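Local coordinates for initiator protein NS1 (Murine minute virus, PDB 4R94) that nicks and unwinds viral DNA to initiate and direct parvoviral replication, the nickase domain present here binding the origin and a divalent metal, at residues 35-40 / 170-175; 65-70 / 77-82; 96-101 / 128-133; 115-120 / 212-217. One frame throughout, in Å; residues are numbered along the deposited sequence.

Contact 1: residues 35-40 / 170-175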
loop_
_atom_site.group_PDB
_atom_site.type_symbol
_atom_site.label_atom_id
_atom_site.label_comp_id
_atom_site.label_asym_id
_atom_site.label_seq_id
_atom_site.Cartn_x
_atom_site.Cartn_y
_atom_site.Cartn_z
ATOM N N VAL A 35 -3.349 -12.574 14.907
ATOM C CA VAL A 35 -3.582 -14.006 14.908
ATOM C C VAL A 35 -2.904 -14.620 16.120
ATOM O O VAL A 35 -1.784 -14.253 16.455
ATOM C CB VAL A 35 -3.046 -14.681 13.617
ATOM C CG1 VAL A 35 -3.264 -16.187 13.669
ATOM C CG2 VAL A 35 -3.730 -14.102 12.395
ATOM N N GLN A 36 -3.596 -15.531 16.795
ATOM C CA GLN A 36 -2.933 -16.329 17.809
ATOM C C GLN A 36 -3.035 -17.795 17.443
ATOM O O GLN A 36 -4.131 -18.339 17.311
ATOM C CB GLN A 36 -3.521 -16.094 19.198
ATOM C CG GLN A 36 -2.647 -16.775 20.251
ATOM C CD GLN A 36 -3.277 -16.775 21.617
ATOM O OE1 GLN A 36 -4.067 -17.661 21.945
ATOM N NE2 GLN A 36 -2.929 -15.782 22.428
ATOM N N LEU A 37 -1.880 -18.417 17.253
ATOM C CA LEU A 37 -1.784 -19.823 16.889
ATOM C C LEU A 37 -1.049 -20.561 17.989
ATOM O O LEU A 37 0.123 -20.280 18.233
ATOM C CB LEU A 37 -1.042 -19.998 15.562
ATOM C CG LEU A 37 -1.674 -19.363 14.322
ATOM C CD1 LEU A 37 -0.755 -19.505 13.115
ATOM C CD2 LEU A 37 -3.018 -20.002 14.059
ATOM N N ASN A 38 -1.732 -21.492 18.652
ATOM C CA ASN A 38 -1.109 -22.288 19.710
ATOM C C ASN A 38 -0.388 -21.419 20.735
ATOM O O ASN A 38 0.736 -21.710 21.126
ATOM C CB ASN A 38 -0.137 -23.296 19.096
ATOM C CG ASN A 38 -0.834 -24.273 18.190
ATOM O OD1 ASN A 38 -1.905 -24.788 18.526
ATOM N ND2 ASN A 38 -0.258 -24.511 17.016
ATOM N N GLY A 39 -1.028 -20.329 21.138
ATOM C CA GLY A 39 -0.454 -19.454 22.145
ATOM C C GLY A 39 0.542 -18.441 21.610
ATOM O O GLY A 39 0.974 -17.554 22.347
ATOM N N LYS A 40 0.908 -18.574 20.334
ATOM C CA LYS A 40 1.888 -17.686 19.699
ATOM C C LYS A 40 1.186 -16.472 19.100
ATOM O O LYS A 40 0.285 -16.624 18.284
ATOM C CB LYS A 40 2.662 -18.414 18.601
ATOM C CG LYS A 40 3.400 -19.661 19.057
ATOM C CD LYS A 40 4.092 -20.314 17.870
ATOM C CE LYS A 40 4.900 -21.533 18.292
ATOM N NZ LYS A 40 5.604 -22.146 17.127
ATOM N N ARG A 170 2.415 -22.373 9.933
ATOM C CA ARG A 170 2.619 -21.581 8.716
ATOM C C ARG A 170 1.476 -21.757 7.726
ATOM O O ARG A 170 0.995 -20.794 7.133
ATOM C CB ARG A 170 3.931 -21.962 8.033
ATOM C CG ARG A 170 5.120 -21.291 8.608
ATOM C CD ARG A 170 6.338 -21.525 7.735
ATOM N NE ARG A 170 7.540 -21.226 8.482
ATOM C CZ ARG A 170 8.049 -20.012 8.629
ATOM N NH1 ARG A 170 7.460 -18.963 8.068
ATOM N NH2 ARG A 170 9.154 -19.850 9.339
ATOM N N ILE A 171 1.047 -23.002 7.539
ATOM C CA ILE A 171 -0.066 -23.295 6.644
ATOM C C ILE A 171 -1.376 -22.698 7.151
ATOM O O ILE A 171 -2.175 -22.180 6.367
ATOM C CB ILE A 171 -0.227 -24.822 6.453
ATOM C CG1 ILE A 171 1.027 -25.396 5.790
ATOM C CG2 ILE A 171 -1.461 -25.139 5.652
ATOM C CD1 ILE A 171 1.382 -24.756 4.453
ATOM N N LYS A 172 -1.591 -22.755 8.461
ATOM C CA LYS A 172 -2.779 -22.161 9.041
ATOM C C LYS A 172 -2.767 -20.649 8.800
ATOM O O LYS A 172 -3.789 -20.064 8.450
ATOM C CB LYS A 172 -2.871 -22.473 10.536
ATOM C CG LYS A 172 -4.170 -22.022 11.186
ATOM C CD LYS A 172 -5.379 -22.683 10.534
ATOM C CE LYS A 172 -6.608 -22.646 11.441
ATOM N NZ LYS A 172 -7.132 -21.271 11.683
ATOM N N LEU A 173 -1.602 -20.030 8.970
ATOM C CA LEU A 173 -1.486 -18.587 8.793
ATOM C C LEU A 173 -1.747 -18.227 7.335
ATOM O O LEU A 173 -2.453 -17.266 7.042
ATOM C CB LEU A 173 -0.103 -18.098 9.233
ATOM C CG LEU A 173 0.189 -16.608 9.056
ATOM C CD1 LEU A 173 -0.878 -15.783 9.785
ATOM C CD2 LEU A 173 1.562 -16.274 9.575
ATOM N N ARG A 174 -1.187 -19.026 6.430
ATOM C CA ARG A 174 -1.391 -18.836 5.000
ATOM C C ARG A 174 -2.883 -18.878 4.652
ATOM O O ARG A 174 -3.388 -18.014 3.924
ATOM C CB ARG A 174 -0.601 -19.907 4.225
ATOM C CG ARG A 174 -0.902 -19.972 2.742
ATOM C CD ARG A 174 -0.131 -18.917 1.954
ATOM N NE ARG A 174 -0.752 -18.741 0.652
ATOM C CZ ARG A 174 -0.500 -19.517 -0.394
ATOM N NH1 ARG A 174 0.402 -20.485 -0.290
ATOM N NH2 ARG A 174 -1.121 -19.305 -1.547
ATOM N N GLU A 175 -3.615 -19.851 5.197
ATOM C CA GLU A 175 -5.035 -19.944 4.856
ATOM C C GLU A 175 -5.891 -18.876 5.564
ATOM O O GLU A 175 -6.899 -18.454 5.017
ATOM C CB GLU A 175 -5.584 -21.355 5.124
ATOM C CG GLU A 175 -5.453 -21.897 6.525
ATOM C CD GLU A 175 -5.876 -23.366 6.612
ATOM O OE1 GLU A 175 -6.286 -23.814 7.706
ATOM O OE2 GLU A 175 -5.798 -24.071 5.579
#
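L37 straddles one flank of helix 167-179 with its two methyls: CD2 lies 3.7 Å from CG of K172, and CD1 lies 4.2 Å from CB of L173. The two leucine side chains cross at about a right angle. A chi1 of -173°, anti to the backbone N, brings CG of K172 beside CD2 of L37. Lysine suits this outer margin because its methylenes can pack while the ammonium end stays at the exposed border. Two residues back along the strand, CG2 of V35 approaches CD1 of the same L173 at 4.2 Å. Alternate residues of strand 35-37 thus face the helix, and the two short segments run nearly antiparallel, at 153°, their axes approaching to 9.9 Å. The strand is one arm of a two-stranded beta hairpin closed by a type I' turn from L37 to K40, where K40 N donates to L37 O at 2.8 Å. N38 and G39 both take positive phi, a conformation that asparagine and glycine tolerate well. E169, in the first turn of the helix, forms a salt bridge with K40 and accepts a hydrogen bond from N38. I42 of the partner strand also packs on L37 and L173.

Contact 2: residues 65-70 / 77-82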
loop_
_atom_site.group_PDB
_atom_site.type_symbol
_atom_site.label_atom_id
_atom_site.label_comp_id
_atom_site.label_asym_id
_atom_site.label_seq_id
_atom_site.Cartn_x
_atom_site.Cartn_y
_atom_site.Cartn_z
ATOM N N THR A 65 14.446 5.420 1.429
ATOM C CA THR A 65 14.860 6.716 0.899
ATOM C C THR A 65 13.657 7.627 0.672
ATOM O O THR A 65 13.746 8.824 0.847
ATOM C CB THR A 65 15.686 6.531 -0.385
ATOM O OG1 THR A 65 16.927 5.912 -0.019
ATOM C CG2 THR A 65 16.004 7.865 -1.046
ATOM N N THR A 66 12.516 7.045 0.330
ATOM C CA THR A 66 11.287 7.823 0.228
ATOM C C THR A 66 10.922 8.424 1.582
ATOM O O THR A 66 10.563 9.607 1.668
ATOM C CB THR A 66 10.135 6.956 -0.309
ATOM O OG1 THR A 66 10.411 6.610 -1.673
ATOM C CG2 THR A 66 8.811 7.705 -0.240
ATOM N N TRP A 67 11.024 7.620 2.639
ATOM C CA TRP A 67 10.815 8.129 3.989
ATOM C C TRP A 67 11.807 9.240 4.310
ATOM O O TRP A 67 11.435 10.308 4.806
ATOM C CB TRP A 67 10.930 7.006 5.027
ATOM C CG TRP A 67 10.818 7.502 6.448
ATOM C CD1 TRP A 67 11.830 8.001 7.222
ATOM C CD2 TRP A 67 9.631 7.561 7.259
ATOM N NE1 TRP A 67 11.347 8.366 8.458
ATOM C CE2 TRP A 67 10.003 8.104 8.507
ATOM C CE3 TRP A 67 8.290 7.211 7.047
ATOM C CZ2 TRP A 67 9.089 8.298 9.546
ATOM C CZ3 TRP A 67 7.377 7.409 8.083
ATOM C CH2 TRP A 67 7.783 7.948 9.315
ATOM N N ASP A 68 13.083 8.983 4.025
ATOM C CA ASP A 68 14.135 9.940 4.360
ATOM C C ASP A 68 13.944 11.292 3.658
ATOM O O ASP A 68 14.151 12.347 4.256
ATOM C CB ASP A 68 15.519 9.359 4.006
ATOM C CG ASP A 68 15.919 8.190 4.890
ATOM O OD1 ASP A 68 15.397 8.054 6.021
ATOM O OD2 ASP A 68 16.771 7.391 4.428
ATOM N N GLN A 69 13.557 11.266 2.392
ATOM C CA GLN A 69 13.477 12.490 1.619
ATOM C C GLN A 69 12.183 13.256 1.922
ATOM O O GLN A 69 12.089 14.464 1.692
ATOM C CB GLN A 69 13.591 12.187 0.119
ATOM C CG GLN A 69 14.823 11.343 -0.292
ATOM C CD GLN A 69 16.162 11.793 0.330
ATOM O OE1 GLN A 69 16.580 12.947 0.141
ATOM N NE2 GLN A 69 16.860 10.862 1.051
ATOM N N SER A 70 11.183 12.558 2.445
ATOM C CA SER A 70 9.892 13.201 2.715
ATOM C C SER A 70 9.786 13.634 4.171
ATOM O O SER A 70 8.785 14.222 4.593
ATOM C CB SER A 70 8.736 12.263 2.355
ATOM O OG SER A 70 8.729 11.128 3.183
ATOM N N THR A 77 10.508 13.960 14.715
ATOM C CA THR A 77 9.711 12.769 14.466
ATOM C C THR A 77 10.040 11.722 15.521
ATOM O O THR A 77 11.212 11.448 15.777
ATOM C CB THR A 77 9.974 12.191 13.063
ATOM O OG1 THR A 77 10.266 13.253 12.146
ATOM C CG2 THR A 77 8.768 11.409 12.573
ATOM N N THR A 78 9.018 11.145 16.143
ATOM C CA THR A 78 9.247 10.126 17.163
ATOM C C THR A 78 8.522 8.817 16.858
ATOM O O THR A 78 8.078 8.128 17.771
ATOM C CB THR A 78 8.805 10.612 18.569
ATOM O OG1 THR A 78 7.443 11.055 18.522
ATOM C CG2 THR A 78 9.697 11.748 19.054
ATOM N N VAL A 79 8.386 8.481 15.579
ATOM C CA VAL A 79 7.808 7.189 15.215
ATOM C C VAL A 79 8.766 6.073 15.633
ATOM O O VAL A 79 9.965 6.174 15.380
ATOM C CB VAL A 79 7.529 7.087 13.699
ATOM C CG1 VAL A 79 6.978 5.711 13.351
ATOM C CG2 VAL A 79 6.558 8.182 13.259
ATOM N N ASP A 80 8.236 5.026 16.270
ATOM C CA ASP A 80 9.043 3.872 16.689
ATOM C C ASP A 80 9.886 3.320 15.543
ATOM O O ASP A 80 9.436 3.250 14.398
ATOM C CB ASP A 80 8.159 2.737 17.237
ATOM C CG ASP A 80 7.576 3.042 18.605
ATOM O OD1 ASP A 80 7.992 4.040 19.234
ATOM O OD2 ASP A 80 6.699 2.272 19.057
ATOM N N GLU A 81 11.108 2.917 15.858
ATOM C CA GLU A 81 11.981 2.319 14.868
ATOM C C GLU A 81 11.393 1.028 14.308
ATOM O O GLU A 81 11.511 0.773 13.106
ATOM C CB GLU A 81 13.359 2.058 15.472
ATOM C CG GLU A 81 14.093 3.340 15.807
ATOM C CD GLU A 81 14.185 4.274 14.615
ATOM O OE1 GLU A 81 14.588 3.809 13.526
ATOM O OE2 GLU A 81 13.843 5.469 14.760
ATOM N N MET A 82 10.760 0.230 15.169
ATOM C CA MET A 82 10.174 -1.044 14.742
ATOM C C MET A 82 9.046 -0.798 13.747
ATOM O O MET A 82 8.852 -1.561 12.802
ATOM C CB MET A 82 9.644 -1.845 15.937
ATOM C CG MET A 82 8.905 -3.128 15.540
ATOM S SD MET A 82 8.547 -4.269 16.900
ATOM C CE MET A 82 10.190 -4.574 17.530
#
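With chi1 at 176°, W67 swings its indole away from its own backbone N and across to the 77-82 segment, while V79 sets CG1 anti to its backbone N and thereby leaves CG2 beside that N, directed at the ring. The two segments flank the connection between helix 54-70 and helix 81-104, so the contact closes the short loop joining these helices. The benzo end of the indole does the touching: CH2 of W67 meets CG2 of V79 at 4.1 Å, the methyl arriving at the ring edge, near its plane. A branched valine suits this spot because it presents a compact methyl from the loop just ahead of the helix. T77 adds a lighter contact, its CG2 approaching CZ2 of W67 obliquely at 4.4 Å. The broad tryptophan ring serves further neighbours: K216 makes a cation-pi contact with it, and F88 of helix 81-104 meets it with the planes about 65° apart. Near the C-terminal end of helix 54-70, a serine finds a backbone acceptor one turn back, OG of S70 donating to the carbonyl O of T66 at 2.8 Å, tilted 23° from the carbonyl plane.

Contact 3: residues 96-101 / 128-133. With MG (magnesium ion), chain B.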
loop_
_atom_site.group_PDB
_atom_site.type_symbol
_atom_site.label_atom_id
_atom_site.label_comp_id
_atom_site.label_asym_id
_atom_site.label_seq_id
_atom_site.Cartn_x
_atom_site.Cartn_y
_atom_site.Cartn_z
ATOM N N LYS A 96 6.095 -6.111 -4.472
ATOM C CA LYS A 96 6.438 -7.424 -5.023
ATOM C C LYS A 96 5.176 -8.129 -5.522
ATOM O O LYS A 96 5.178 -8.704 -6.606
ATOM C CB LYS A 96 7.155 -8.302 -3.994
ATOM C CG LYS A 96 7.662 -9.612 -4.571
ATOM C CD LYS A 96 8.877 -9.364 -5.438
ATOM C CE LYS A 96 9.472 -10.681 -5.934
ATOM N NZ LYS A 96 10.717 -10.440 -6.695
ATOM N N CYS A 97 4.095 -8.057 -4.740
ATOM C CA CYS A 97 2.851 -8.717 -5.125
ATOM C C CYS A 97 2.288 -8.129 -6.411
ATOM O O CYS A 97 1.861 -8.860 -7.311
ATOM C CB CYS A 97 1.799 -8.602 -4.017
ATOM S SG CYS A 97 2.215 -9.559 -2.568
ATOM N N LEU A 98 2.265 -6.801 -6.478
ATOM C CA LEU A 98 1.760 -6.110 -7.654
ATOM C C LEU A 98 2.584 -6.521 -8.872
ATOM O O LEU A 98 2.030 -6.836 -9.923
ATOM C CB LEU A 98 1.825 -4.593 -7.470
ATOM C CG LEU A 98 1.010 -3.993 -6.327
ATOM C CD1 LEU A 98 1.373 -2.518 -6.199
ATOM C CD2 LEU A 98 -0.482 -4.187 -6.556
ATOM N N PHE A 99 3.904 -6.503 -8.721
ATOM C CA PHE A 99 4.785 -6.795 -9.857
ATOM C C PHE A 99 4.663 -8.257 -10.299
ATOM O O PHE A 99 4.735 -8.546 -11.491
ATOM C CB PHE A 99 6.234 -6.439 -9.519
ATOM C CG PHE A 99 6.450 -4.971 -9.250
ATOM C CD1 PHE A 99 5.519 -4.027 -9.652
ATOM C CD2 PHE A 99 7.587 -4.540 -8.589
ATOM C CE1 PHE A 99 5.727 -2.684 -9.402
ATOM C CE2 PHE A 99 7.796 -3.201 -8.342
ATOM C CZ PHE A 99 6.872 -2.278 -8.747
ATOM N N GLU A 100 4.456 -9.166 -9.346
ATOM C CA GLU A 100 4.254 -10.571 -9.678
ATOM C C GLU A 100 3.002 -10.759 -10.516
ATOM O O GLU A 100 3.016 -11.529 -11.479
ATOM C CB GLU A 100 4.189 -11.427 -8.407
ATOM C CG GLU A 100 5.547 -11.561 -7.744
ATOM C CD GLU A 100 5.548 -12.362 -6.454
ATOM O OE1 GLU A 100 4.624 -12.192 -5.633
ATOM O OE2 GLU A 100 6.500 -13.148 -6.254
ATOM N N VAL A 101 1.922 -10.041 -10.184
ATOM C CA VAL A 101 0.704 -10.182 -10.965
ATOM C C VAL A 101 0.865 -9.517 -12.333
ATOM O O VAL A 101 0.397 -10.056 -13.337
ATOM C CB VAL A 101 -0.512 -9.621 -10.208
ATOM C CG1 VAL A 101 -1.778 -9.756 -11.052
ATOM C CG2 VAL A 101 -0.660 -10.422 -8.912
ATOM N N CYS A 128 -2.451 -0.637 3.777
ATOM C CA CYS A 128 -1.822 0.009 2.638
ATOM C C CYS A 128 -2.789 0.081 1.466
ATOM O O CYS A 128 -3.228 -0.943 0.938
ATOM C CB CYS A 128 -0.528 -0.745 2.274
ATOM S SG CYS A 128 0.382 0.051 0.957
ATOM N N HIS A 129 -3.155 1.301 1.094
ATOM C CA HIS A 129 -3.963 1.532 -0.087
ATOM C C HIS A 129 -3.137 1.406 -1.354
ATOM O O HIS A 129 -2.026 1.926 -1.438
ATOM C CB HIS A 129 -4.582 2.919 -0.038
ATOM C CG HIS A 129 -5.578 3.082 1.054
ATOM N ND1 HIS A 129 -6.919 2.847 0.862
ATOM C CD2 HIS A 129 -5.432 3.462 2.344
ATOM C CE1 HIS A 129 -7.567 3.089 1.990
ATOM N NE2 HIS A 129 -6.687 3.455 2.906
ATOM N N VAL A 130 -3.696 0.717 -2.332
ATOM C CA VAL A 130 -3.116 0.668 -3.666
ATOM C C VAL A 130 -4.146 1.029 -4.723
ATOM O O VAL A 130 -5.206 0.404 -4.812
ATOM C CB VAL A 130 -2.548 -0.722 -3.991
ATOM C CG1 VAL A 130 -1.954 -0.729 -5.416
ATOM C CG2 VAL A 130 -1.536 -1.126 -2.947
ATOM N N LEU A 131 -3.818 2.024 -5.538
ATOM C CA LEU A 131 -4.585 2.288 -6.752
ATOM C C LEU A 131 -3.761 1.784 -7.918
ATOM O O LEU A 131 -2.576 2.094 -8.002
ATOM C CB LEU A 131 -4.872 3.786 -6.914
ATOM C CG LEU A 131 -5.602 4.476 -5.759
ATOM C CD1 LEU A 131 -5.864 5.950 -6.128
ATOM C CD2 LEU A 131 -6.895 3.744 -5.397
ATOM N N ILE A 132 -4.358 1.015 -8.820
ATOM C CA ILE A 132 -3.582 0.518 -9.956
ATOM C C ILE A 132 -4.466 0.268 -11.173
ATOM O O ILE A 132 -5.566 -0.292 -11.061
ATOM C CB ILE A 132 -2.810 -0.788 -9.585
ATOM C CG1 ILE A 132 -1.929 -1.258 -10.745
ATOM C CG2 ILE A 132 -3.770 -1.886 -9.139
ATOM C CD1 ILE A 132 -0.893 -2.284 -10.323
ATOM N N GLY A 133 -3.979 0.694 -12.335
ATOM C CA GLY A 133 -4.712 0.502 -13.570
ATOM C C GLY A 133 -3.878 0.874 -14.777
ATOM O O GLY A 133 -2.677 1.170 -14.675
HETATM MG MG MG B . -7.130 4.171 4.950
HETATM O O HOH W 1 -8.834 2.933 5.127
HETATM O O HOH W 2 -7.303 5.025 6.910
HETATM O O HOH W 3 -8.452 5.530 4.167
#
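Strand 125-134, which carries the predicted RCR-2 motif in the nickase sheet, packs one side against helix 81-104 through L98, V130 and I132. L98 projects from the helix with CG beside its backbone N (chi1 -61°), and its forked end meets the strand: CD1 and CD2 each lie 3.9 Å from CG1 of V130, the two side chains reaching toward each other tip to tip. CD2 also approaches CD1 of I132 at 4.2 Å. The beta-branched V130 and I132 suit an extended strand and, two residues apart, turn to the same side of it, so one leucine is received by both. All three are buried. The alternate residues H129 and L131 project from the other side of the strand. L131 packs on helix 203-211, and H129 sends its imidazole, a flat ring whose NE2 offers a lone pair, to the magnesium ion at 2.2 Å from NE2. Waters 1, 2 and 3 also bind the ion, and E119 and H127 complete its six ligands. The H127-C128-H129 sequence, two histidines flanking a hydrophobic residue and binding the metal from a sheet strand, is the HUH motif of rolling-circle replication initiators.

Contact 4: residues 115-120 / 212-217. With MG (magnesium ion), chain B.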
loop_
_atom_site.group_PDB
_atom_site.type_symbol
_atom_site.label_atom_id
_atom_site.label_comp_id
_atom_site.label_asym_id
_atom_site.label_seq_id
_atom_site.Cartn_x
_atom_site.Cartn_y
_atom_site.Cartn_z
ATOM N N PHE A 115 -0.365 3.934 -7.367
ATOM C CA PHE A 115 -0.136 4.791 -6.222
ATOM C C PHE A 115 -0.299 3.939 -4.984
ATOM O O PHE A 115 -1.248 3.163 -4.894
ATOM C CB PHE A 115 -1.149 5.958 -6.202
ATOM C CG PHE A 115 -1.099 6.801 -4.953
ATOM C CD1 PHE A 115 -0.175 7.834 -4.826
ATOM C CD2 PHE A 115 -1.988 6.571 -3.915
ATOM C CE1 PHE A 115 -0.124 8.612 -3.680
ATOM C CE2 PHE A 115 -1.948 7.350 -2.756
ATOM C CZ PHE A 115 -1.009 8.368 -2.638
ATOM N N VAL A 116 0.614 4.097 -4.037
ATOM C CA VAL A 116 0.615 3.318 -2.815
ATOM C C VAL A 116 0.633 4.264 -1.618
ATOM O O VAL A 116 1.402 5.228 -1.617
ATOM C CB VAL A 116 1.857 2.385 -2.819
ATOM C CG1 VAL A 116 2.159 1.827 -1.438
ATOM C CG2 VAL A 116 1.668 1.278 -3.865
ATOM N N GLN A 117 -0.224 4.047 -0.616
ATOM C CA GLN A 117 -0.165 4.865 0.601
ATOM C C GLN A 117 -0.420 4.050 1.864
ATOM O O GLN A 117 -1.494 3.441 2.044
ATOM C CB GLN A 117 -1.163 6.028 0.547
ATOM C CG GLN A 117 -1.144 6.864 1.825
ATOM C CD GLN A 117 -1.569 8.302 1.559
ATOM O OE1 GLN A 117 -0.932 9.003 0.773
ATOM N NE2 GLN A 117 -2.628 8.750 2.228
ATOM N N HIS A 118 0.578 4.047 2.736
ATOM C CA HIS A 118 0.477 3.370 4.025
ATOM C C HIS A 118 -0.170 4.278 5.042
ATOM O O HIS A 118 0.234 5.434 5.179
ATOM C CB HIS A 118 1.847 2.967 4.553
ATOM C CG HIS A 118 2.568 2.001 3.666
ATOM N ND1 HIS A 118 2.570 0.650 3.899
ATOM C CD2 HIS A 118 3.287 2.209 2.538
ATOM C CE1 HIS A 118 3.294 0.054 2.958
ATOM N NE2 HIS A 118 3.724 0.978 2.118
ATOM N N GLU A 119 -1.136 3.730 5.767
ATOM C CA GLU A 119 -1.917 4.479 6.746
ATOM C C GLU A 119 -2.123 3.709 8.051
ATOM O O GLU A 119 -1.814 2.515 8.163
ATOM C CB GLU A 119 -3.287 4.858 6.167
ATOM C CG GLU A 119 -3.213 5.715 4.910
ATOM C CD GLU A 119 -4.574 6.175 4.412
ATOM O OE1 GLU A 119 -5.610 5.569 4.780
ATOM O OE2 GLU A 119 -4.586 7.134 3.623
ATOM N N TRP A 120 -2.664 4.414 9.045
ATOM C CA TRP A 120 -2.969 3.804 10.327
ATOM C C TRP A 120 -4.401 4.136 10.665
ATOM O O TRP A 120 -4.727 5.288 10.928
ATOM C CB TRP A 120 -2.037 4.308 11.426
ATOM C CG TRP A 120 -2.216 3.572 12.711
ATOM C CD1 TRP A 120 -3.122 3.840 13.705
ATOM C CD2 TRP A 120 -1.468 2.438 13.143
ATOM N NE1 TRP A 120 -2.979 2.932 14.728
ATOM C CE2 TRP A 120 -1.967 2.062 14.409
ATOM C CE3 TRP A 120 -0.426 1.701 12.582
ATOM C CZ2 TRP A 120 -1.456 0.975 15.119
ATOM C CZ3 TRP A 120 0.089 0.625 13.291
ATOM C CH2 TRP A 120 -0.427 0.273 14.547
ATOM N N LEU A 212 -3.853 12.707 -0.557
ATOM C CA LEU A 212 -2.943 13.799 -0.221
ATOM C C LEU A 212 -3.490 14.748 0.865
ATOM O O LEU A 212 -2.793 15.667 1.300
ATOM C CB LEU A 212 -2.587 14.598 -1.487
ATOM C CG LEU A 212 -1.758 13.861 -2.544
ATOM C CD1 LEU A 212 -1.250 14.812 -3.638
ATOM C CD2 LEU A 212 -0.596 13.089 -1.890
ATOM N N THR A 213 -4.723 14.533 1.316
ATOM C CA THR A 213 -5.261 15.367 2.391
ATOM C C THR A 213 -4.943 14.850 3.786
ATOM O O THR A 213 -5.224 15.539 4.775
ATOM C CB THR A 213 -6.804 15.520 2.306
ATOM O OG1 THR A 213 -7.446 14.287 2.664
ATOM C CG2 THR A 213 -7.240 15.952 0.921
ATOM N N LYS A 214 -4.374 13.646 3.889
ATOM C CA LYS A 214 -4.151 13.029 5.193
ATOM C C LYS A 214 -3.038 13.719 5.983
ATOM O O LYS A 214 -2.156 14.370 5.409
ATOM C CB LYS A 214 -3.812 11.528 5.044
ATOM C CG LYS A 214 -4.829 10.697 4.244
ATOM C CD LYS A 214 -6.221 10.720 4.869
ATOM C CE LYS A 214 -7.190 9.813 4.091
ATOM N NZ LYS A 214 -6.978 8.345 4.341
ATOM N N LYS A 215 -3.084 13.568 7.302
ATOM C CA LYS A 215 -2.037 14.087 8.186
ATOM C C LYS A 215 -0.883 13.096 8.378
ATOM O O LYS A 215 -1.105 11.897 8.537
ATOM C CB LYS A 215 -2.635 14.447 9.551
ATOM C CG LYS A 215 -1.619 15.014 10.541
ATOM C CD LYS A 215 -2.299 15.821 11.641
ATOM C CE LYS A 215 -1.284 16.386 12.628
ATOM N NZ LYS A 215 -1.919 17.357 13.566
ATOM N N LYS A 216 0.347 13.602 8.372
ATOM C CA LYS A 216 1.541 12.766 8.498
ATOM C C LYS A 216 1.696 12.226 9.911
ATOM O O LYS A 216 1.647 12.973 10.897
ATOM C CB LYS A 216 2.790 13.561 8.090
ATOM C CG LYS A 216 4.142 12.845 8.267
ATOM C CD LYS A 216 4.386 11.833 7.172
ATOM C CE LYS A 216 5.822 11.272 7.221
ATOM N NZ LYS A 216 6.817 12.248 6.684
ATOM N N ILE A 217 1.875 10.916 10.007
ATOM C CA ILE A 217 2.173 10.286 11.288
ATOM C C ILE A 217 3.585 10.649 11.751
ATOM O O ILE A 217 4.566 10.435 11.031
ATOM C CB ILE A 217 2.031 8.757 11.200
ATOM C CG1 ILE A 217 0.570 8.384 10.927
ATOM C CG2 ILE A 217 2.583 8.072 12.464
ATOM C CD1 ILE A 217 0.393 6.923 10.523
HETATM MG MG MG B . -7.130 4.171 4.950
HETATM O O HOH W 3 -8.452 5.530 4.167
HETATM O O HOH W 1 -8.834 2.933 5.127
HETATM O O HOH W 2 -7.303 5.025 6.910
#
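The carboxylate of E119 divides its two oxygens between a metal and a lysine: OE1 binds the magnesium ion at 2.1 Å, while OE2 accepts a hydrogen bond from NZ of K214 at 2.8 Å, part of a salt bridge. This joins strand 112-121 of the nickase sheet to the predicted RCR-3 motif, which holds the nuclease tyrosine Y210 and ends at K214. The ammonium group meets OE2 on the syn side, 34° out of the carboxylate plane, and the two side chains cross at about a right angle. Lysine suits the place because its long chain, bent at chi2 and chi4, carries a positive charge from the loop to OE2; its NZ also makes a weak hydrogen bond to water 3, a ligand of the metal. The anti lone pair of the same OE2 takes a hydrogen bond from NE2 of Q117 at 2.9 Å, with an N-H...O angle of 159° and the acceptor close to the amide plane. Two donors therefore grip OE2 and should limit rotation of the carboxylate while OE1 faces the metal. Glutamine suits this second-shell place because it can donate and accept together: its OE1 is held by S230 and R245, and its NE2 also reaches the carbonyl of F211. Outward from the polar site, NE2 of Q117 packs beside the aliphatic part of K214, 3.6 Å from CG. At the far end the indole of W120 meets W44 edge-to-face, while I217 offers an apolar end, its CD1 lying 3.7 Å from CB of W120.

Contacts 3 and 4 meet at the metal site: E119 of contact 4 and H129 of contact 3 share the magnesium ion and waters 1 to 3, and their strands are neighbours in one sheet, with probable backbone hydrogen bonds from H129 N to Q117 O and from L131 N to F115 O, both 2.9 Å. Contact 2 lies beside contact 4, centres about 13 Å apart, touching it where CG2 of V79 comes 3.7 Å from O of I217; the W67 side chain is about 11 Å from that of E119. Helix 81-104 serves both contacts 2 and 3. Contact 1 stands apart, its centre about 25 Å from that of contact 3 and about 30 Å from those of contacts 2 and 4.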